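Ulvan Lyase-PL25 (Pseudoalteromonas sp. PLSV, PDB 5UAM) cleaves ulvan, the sulfated cell-wall polysaccharide of green seaweeds, as a zinc-containing polysaccharide lyase of family PL25 with a beta-propeller fold. Local coordinates at residues 406-410 and 411-415; 285-288 and 289-293. All blocks are in the same frame, centred on the assembly; numbering follows the deposited sequence. Where two conformers were deposited one is given.

Interaction 1: 406-410 and 411-415; sequences LRKDN and ASFAI
The ring end of F413 meets L406 and K408 where the chain passes from strand 400-408 of one beta-propeller sheet to strand 412-415 of the next. The two strands belong to different sheets: their short axes come no nearer than 8.3 Å, run at 142° to each other, and share no hydrogen bond within 406-415. The contact is carried mainly by the F413 ring, against side chains and one backbone carbonyl of 406-408. In its tight part, CZ meets L406 CD2 at 3.8 Å and K408 CG at 3.7 Å, the latter at the ring edge and in its plane, the lysine and phenylalanine side chains running at about a right angle. With F413 CG anti to its own carbonyl carbon (chi1 -68°), the ring reaches toward 406-408, while A385, L387 and V430 also pack against it. The solvent side is looser. K408 bends at chi2 (-74°), so that its aliphatic base stays at the ring edge and its ammonium end leads away; R407 points away from 411-415, its NH1 bonded to Q381. A411 lies buried at the end of the turn, its CB 4.2 Å from K408 CB. In the plane of the phenyl ring, at its edge, L406 O stands 3.6 Å from F413 CE2.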
ATOM      1  N   LEU A 406       2.501  11.739  16.461  1.00 16.78           N
ATOM      2  CA  LEU A 406       2.295  10.641  17.397  1.00 16.72           C
ATOM      3  C   LEU A 406       3.650  10.074  17.779  1.00 14.57           C
ATOM      4  O   LEU A 406       4.524   9.927  16.923  1.00 16.15           O
ATOM      5  CB  LEU A 406       1.418   9.534  16.771  1.00 16.70           C
ATOM      6  CG  LEU A 406       0.751   8.585  17.753  1.00 17.33           C
ATOM      7  CD1 LEU A 406      -0.308   9.288  18.554  1.00 19.63           C
ATOM      8  CD2 LEU A 406       0.149   7.409  17.004  1.00 18.91           C
ATOM      9  N   ARG A 407       3.837   9.795  19.070  1.00 17.73           N
ATOM     10  CA  ARG A 407       5.084   9.208  19.527  1.00 16.77           C
ATOM     11  C   ARG A 407       4.749   8.272  20.671  1.00 15.91           C
ATOM     12  O   ARG A 407       4.016   8.664  21.579  1.00 20.98           O
ATOM     13  CB  ARG A 407       6.049  10.301  19.994  1.00 20.13           C
ATOM     14  CG  ARG A 407       7.432   9.774  20.289  1.00 23.13           C
ATOM     15  CD  ARG A 407       8.430  10.886  20.618  1.00 30.31           C
ATOM     16  NE  ARG A 407       9.733  10.299  20.924  1.00 29.19           N
ATOM     17  CZ  ARG A 407      10.882  10.627  20.346  1.00 31.99           C
ATOM     18  NH1 ARG A 407      11.983   9.990  20.718  1.00 36.17           N
ATOM     19  NH2 ARG A 407      10.952  11.593  19.430  1.00 32.70           N
ATOM     20  N   LYS A 408       5.233   7.033  20.597  1.00 15.70           N
ATOM     21  CA  LYS A 408       4.936   6.054  21.645  1.00 17.23           C
ATOM     22  C   LYS A 408       6.198   5.310  22.058  1.00 18.79           C
ATOM     23  O   LYS A 408       6.895   4.732  21.227  1.00 17.84           O
ATOM     24  CB  LYS A 408       3.864   5.065  21.188  1.00 17.55           C
ATOM     25  CG  LYS A 408       2.540   5.716  20.807  1.00 18.06           C
ATOM     26  CD  LYS A 408       1.794   6.170  22.034  1.00 20.56           C
ATOM     27  CE  LYS A 408       0.494   6.828  21.656  1.00 21.09           C
ATOM     28  NZ  LYS A 408      -0.221   7.322  22.864  1.00 26.16           N
ATOM     29  N   ASP A 409       6.457   5.279  23.353  1.00 18.24           N
ATOM     30  CA  ASP A 409       7.574   4.508  23.868  1.00 19.00           C
ATOM     31  C   ASP A 409       7.321   3.016  23.674  1.00 19.52           C
ATOM     32  O   ASP A 409       6.180   2.536  23.741  1.00 19.22           O
ATOM     33  CB  ASP A 409       7.753   4.767  25.369  1.00 21.09           C
ATOM     34  CG  ASP A 409       7.799   6.240  25.716  1.00 25.34           C
ATOM     35  OD1 ASP A 409       8.674   6.966  25.202  1.00 28.40           O
ATOM     36  OD2 ASP A 409       6.978   6.685  26.537  1.00 24.77           O
ATOM     37  N   ASN A 410       8.414   2.269  23.501  1.00 18.65           N
ATOM     38  CA  ASN A 410       8.371   0.813  23.555  1.00 17.33           C
ATOM     39  C   ASN A 410       7.433   0.238  22.507  1.00 16.99           C
ATOM     40  O   ASN A 410       6.675  -0.693  22.779  1.00 19.29           O
ATOM     41  CB  ASN A 410       8.006   0.330  24.961  1.00 18.37           C
ATOM     42  CG  ASN A 410       8.858   0.977  26.020  1.00 19.41           C
ATOM     43  OD1 ASN A 410       8.348   1.577  26.988  1.00 23.42           O
ATOM     44  ND2 ASN A 410      10.166   0.841  25.878  1.00 19.78           N
ATOM     45  N   ALA A 411       7.521   0.766  21.290  1.00 16.27           N
ATOM     46  CA  ALA A 411       6.601   0.380  20.236  1.00 15.28           C
ATOM     47  C   ALA A 411       7.254   0.669  18.895  1.00 15.09           C
ATOM     48  O   ALA A 411       8.305   1.302  18.813  1.00 16.50           O
ATOM     49  CB  ALA A 411       5.300   1.183  20.340  1.00 16.07           C
ATOM     50  N   SER A 412       6.606   0.187  17.835  1.00 15.61           N
ATOM     51  CA  SER A 412       6.920   0.603  16.474  0.62 15.25           C
ATOM     52  C   SER A 412       5.598   0.794  15.753  1.00 15.14           C
ATOM     53  O   SER A 412       4.582   0.229  16.138  1.00 15.96           O
ATOM     54  CB  SER A 412       7.793  -0.403  15.714  0.62 21.21           C
ATOM     55  OG  SER A 412       7.127  -1.632  15.525  0.62 23.76           O
ATOM     56  N   PHE A 413       5.611   1.622  14.713  1.00 13.19           N
ATOM     57  CA  PHE A 413       4.382   1.950  14.008  1.00 14.61           C
ATOM     58  C   PHE A 413       4.321   1.269  12.649  1.00 13.81           C
ATOM     59  O   PHE A 413       5.308   1.231  11.907  1.00 15.13           O
ATOM     60  CB  PHE A 413       4.244   3.458  13.746  1.00 13.58           C
ATOM     61  CG  PHE A 413       4.044   4.312  14.977  1.00 13.64           C
ATOM     62  CD1 PHE A 413       3.354   3.830  16.088  1.00 14.33           C
ATOM     63  CD2 PHE A 413       4.483   5.617  15.005  1.00 13.67           C
ATOM     64  CE1 PHE A 413       3.148   4.622  17.205  1.00 15.47           C
ATOM     65  CE2 PHE A 413       4.319   6.422  16.132  1.00 13.94           C
ATOM     66  CZ  PHE A 413       3.622   5.937  17.230  1.00 14.35           C
ATOM     67  N   ALA A 414       3.149   0.763  12.321  1.00 12.89           N
ATOM     68  CA  ALA A 414       2.755   0.482  10.950  1.00 11.62           C
ATOM     69  C   ALA A 414       1.850   1.619  10.513  1.00 12.75           C
ATOM     70  O   ALA A 414       1.011   2.070  11.302  1.00 13.57           O
ATOM     71  CB  ALA A 414       2.000  -0.848  10.887  1.00 14.51           C
ATOM     72  N   ILE A 415       1.984   2.055   9.260  1.00 12.88           N
ATOM     73  CA  ILE A 415       1.203   3.185   8.758  1.00 11.77           C
ATOM     74  C   ILE A 415       0.513   2.843   7.451  1.00 14.11           C
ATOM     75  O   ILE A 415       0.949   1.972   6.689  1.00 14.74           O
ATOM     76  CB  ILE A 415       2.039   4.465   8.592  1.00 12.81           C
ATOM     77  CG1 ILE A 415       3.274   4.231   7.713  1.00 12.96           C
ATOM     78  CG2 ILE A 415       2.455   4.974   9.991  1.00 14.57           C
ATOM     79  CD1 ILE A 415       3.925   5.542   7.253  1.00 15.66           C
TER

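Interaction 2: 285-288 and 289-293. With EDO (1,2-ethanediol), chain L.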
ATOM      1  N   VAL A 285       4.534  -5.147 -19.596  1.00 17.98           N
ATOM      2  CA  VAL A 285       5.886  -4.618 -19.606  1.00 17.82           C
ATOM      3  C   VAL A 285       6.842  -5.660 -19.045  1.00 18.05           C
ATOM      4  O   VAL A 285       6.612  -6.227 -17.966  1.00 17.91           O
ATOM      5  CB  VAL A 285       5.944  -3.297 -18.832  1.00 16.82           C
ATOM      6  CG1 VAL A 285       7.398  -2.828 -18.676  1.00 18.54           C
ATOM      7  CG2 VAL A 285       5.093  -2.253 -19.526  1.00 20.87           C
ATOM      8  N   THR A 286       7.923  -5.910 -19.779  1.00 18.76           N
ATOM      9  CA  THR A 286       8.978  -6.814 -19.350  1.00 19.10           C
ATOM     10  C   THR A 286      10.114  -6.035 -18.698  1.00 18.60           C
ATOM     11  O   THR A 286      10.255  -4.826 -18.874  1.00 18.74           O
ATOM     12  CB  THR A 286       9.557  -7.536 -20.555  1.00 21.20           C
ATOM     13  OG1 THR A 286      10.099  -6.548 -21.437  1.00 21.86           O
ATOM     14  CG2 THR A 286       8.490  -8.349 -21.277  1.00 21.14           C
ATOM     15  N   ARG A 287      10.972  -6.769 -17.997  1.00 18.76           N
ATOM     16  CA  ARG A 287      12.153  -6.152 -17.404  1.00 19.39           C
ATOM     17  C   ARG A 287      12.988  -5.436 -18.461  1.00 19.43           C
ATOM     18  O   ARG A 287      13.482  -4.329 -18.227  1.00 19.19           O
ATOM     19  CB  ARG A 287      12.989  -7.210 -16.682  1.00 20.46           C
ATOM     20  CG  ARG A 287      14.187  -6.618 -15.909  1.00 23.86           C
ATOM     21  CD  ARG A 287      15.173  -7.691 -15.515  1.00 25.84           C
ATOM     22  NE  ARG A 287      16.191  -7.891 -16.538  1.00 37.72           N
ATOM     23  CZ  ARG A 287      16.249  -8.915 -17.391  1.00 38.81           C
ATOM     24  NH1 ARG A 287      15.341  -9.898 -17.391  1.00 38.18           N
ATOM     25  NH2 ARG A 287      17.242  -8.958 -18.265  1.00 37.03           N
ATOM     26  N   GLU A 288      13.136  -6.035 -19.641  1.00 20.27           N
ATOM     27  CA  GLU A 288      13.981  -5.435 -20.668  1.00 21.73           C
ATOM     28  C   GLU A 288      13.398  -4.114 -21.148  1.00 24.88           C
ATOM     29  O   GLU A 288      14.128  -3.136 -21.343  1.00 23.80           O
ATOM     30  CB  GLU A 288      14.148  -6.421 -21.826  1.00 22.46           C
ATOM     31  CG  GLU A 288      14.989  -7.646 -21.460  1.00 24.19           C
ATOM     32  CD  GLU A 288      14.192  -8.834 -20.924  1.00 26.62           C
ATOM     33  OE1 GLU A 288      13.041  -8.670 -20.482  1.00 23.31           O
ATOM     34  OE2 GLU A 288      14.729  -9.966 -20.994  1.00 32.07           O
ATOM     35  N   VAL A 289      12.086  -4.064 -21.352  1.00 20.28           N
ATOM     36  CA  VAL A 289      11.464  -2.810 -21.745  1.00 19.93           C
ATOM     37  C   VAL A 289      11.516  -1.809 -20.609  1.00 20.97           C
ATOM     38  O   VAL A 289      11.728  -0.611 -20.836  1.00 21.35           O
ATOM     39  CB  VAL A 289      10.026  -3.062 -22.219  1.00 21.21           C
ATOM     40  CG1 VAL A 289       9.247  -1.727 -22.330  1.00 23.03           C
ATOM     41  CG2 VAL A 289      10.062  -3.825 -23.539  1.00 22.32           C
ATOM     42  N   ALA A 290      11.274  -2.262 -19.374  1.00 17.96           N
ATOM     43  CA  ALA A 290      11.302  -1.347 -18.240  1.00 16.95           C
ATOM     44  C   ALA A 290      12.679  -0.703 -18.085  1.00 17.50           C
ATOM     45  O   ALA A 290      12.793   0.510 -17.869  1.00 17.36           O
ATOM     46  CB  ALA A 290      10.904  -2.083 -16.958  1.00 17.57           C
ATOM     47  N   ASP A 291      13.739  -1.505 -18.158  1.00 17.83           N
ATOM     48  CA  ASP A 291      15.082  -0.940 -18.050  1.00 18.58           C
ATOM     49  C   ASP A 291      15.363   0.079 -19.143  1.00 21.06           C
ATOM     50  O   ASP A 291      16.121   1.028 -18.923  1.00 22.07           O
ATOM     51  CB  ASP A 291      16.143  -2.047 -18.090  1.00 20.20           C
ATOM     52  CG  ASP A 291      16.262  -2.797 -16.773  1.00 25.35           C
ATOM     53  OD1 ASP A 291      15.629  -2.393 -15.773  1.00 27.11           O
ATOM     54  OD2 ASP A 291      16.979  -3.815 -16.727  1.00 27.75           O
ATOM     55  N   GLU A 292      14.770  -0.094 -20.321  1.00 20.07           N
ATOM     56  CA  GLU A 292      14.982   0.816 -21.435  1.00 22.11           C
ATOM     57  C   GLU A 292      14.116   2.067 -21.342  1.00 23.54           C
ATOM     58  O   GLU A 292      14.569   3.151 -21.732  1.00 24.30           O
ATOM     59  CB  GLU A 292      14.686   0.071 -22.741  1.00 26.68           C
ATOM     60  CG  GLU A 292      14.766   0.917 -24.023  1.00 28.70           C
ATOM     61  CD  GLU A 292      16.190   1.225 -24.443  1.00 43.79           C
ATOM     62  OE1 GLU A 292      17.129   0.643 -23.853  1.00 37.61           O
ATOM     63  OE2 GLU A 292      16.357   2.048 -25.372  1.00 36.54           O
ATOM     64  N   LYS A 293      12.883   1.947 -20.835  1.00 19.67           N
ATOM     65  CA  LYS A 293      11.872   2.987 -21.022  1.00 20.22           C
ATOM     66  C   LYS A 293      11.268   3.553 -19.749  1.00 17.22           C
ATOM     67  O   LYS A 293      10.816   4.707 -19.770  1.00 20.68           O
ATOM     68  CB  LYS A 293      10.707   2.464 -21.876  1.00 20.95           C
ATOM     69  CG  LYS A 293      11.072   2.080 -23.296  1.00 23.76           C
ATOM     70  CD  LYS A 293      11.527   3.280 -24.108  1.00 30.49           C
ATOM     71  CE  LYS A 293      11.866   2.895 -25.531  1.00 35.17           C
ATOM     72  NZ  LYS A 293      12.478   4.057 -26.246  1.00 37.46           N
TER
HETATM   73  C1  EDO L 510      14.991   4.875 -18.516  1.00 47.20           C
HETATM   74  O1  EDO L 510      15.269   5.949 -17.587  1.00 37.53           O
HETATM   75  C2  EDO L 510      16.271   4.397 -19.183  1.00 43.51           C
HETATM   76  O2  EDO L 510      17.084   3.729 -18.213  1.00 45.13           O
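T286 and V289 meet at the start of helix 287-293, where the threonine hydroxyl oxygen accepts the V289 backbone N-H: OG1 to N is 3.2 Å, with an N-H...O angle of 166°. A chi1 of 61° places T286 OG1 between its own backbone N and carbonyl carbon, turned toward the first turn of the helix, and CG2 of V289 packs 3.4 Å from the same oxygen. The main chain carries the turn onward. A290 N to T286 O is short at 2.8 Å, and D291 N to R287 O is equally short and nearly straight, whereas E292 N to E288 O lengthens to 3.3 Å and is more bent.

On the inward side, V285 sets CG1 anti to its backbone N, bringing that methyl to 4.0 Å from A290 CB. Y237 touches both residues, M264 also packs on V285, and Y262 and W221 on A290; these contacts place the V285-A290 face of the helix against strands 204-211, 217-227, 232-243 and 258-267.

The charged side chains are arranged differently. R287 starts extended and bends at chi3, crossing D291 obliquely with guanidinium and carboxylate planes 72° apart; NE and D291 OD2 remain 4.2 Å apart, opposite charges too distant for a salt bridge. Each has a stronger partner elsewhere: R287 NH1 pairs with D219, and D291 OD1 bonds to Y262. E288, bent at chi2, is salt-bridged to K210 through OE1, while its OE2 forms a long, purely electrostatic pair with R287 NH1. Near the other end of the helix, an ethanediol, probably from the crystallisation liquor, donates to D291 O. T286 is thus a threonine N-cap, its OG1 accepting the N-H of the residue three positions on, at the start of a short helix packed on strands of the propeller.

From the N terminus the chain reaches interaction 2 first: residues 285-293 follow strand 280-281 and form a short helix of about two turns before strand 295-297. It then builds the sheets 303-352 and 362-408, and interaction 1 closes the tight loop between strand 400-408 and strand 412-415. The contacts are therefore in series, neither nested nor crossed. Their centres lie 39 Å apart on opposite sides of the chain's centre, and the nearest atoms are about 26 Å from each other. Interaction 2 lies within the helix and its N-cap, whose V285 and A290 side packs on strands of the large sheet 165-297; interaction 1 ties the sheet 362-408 to the one that pairs 412-444 with the N-terminal strand 30-33.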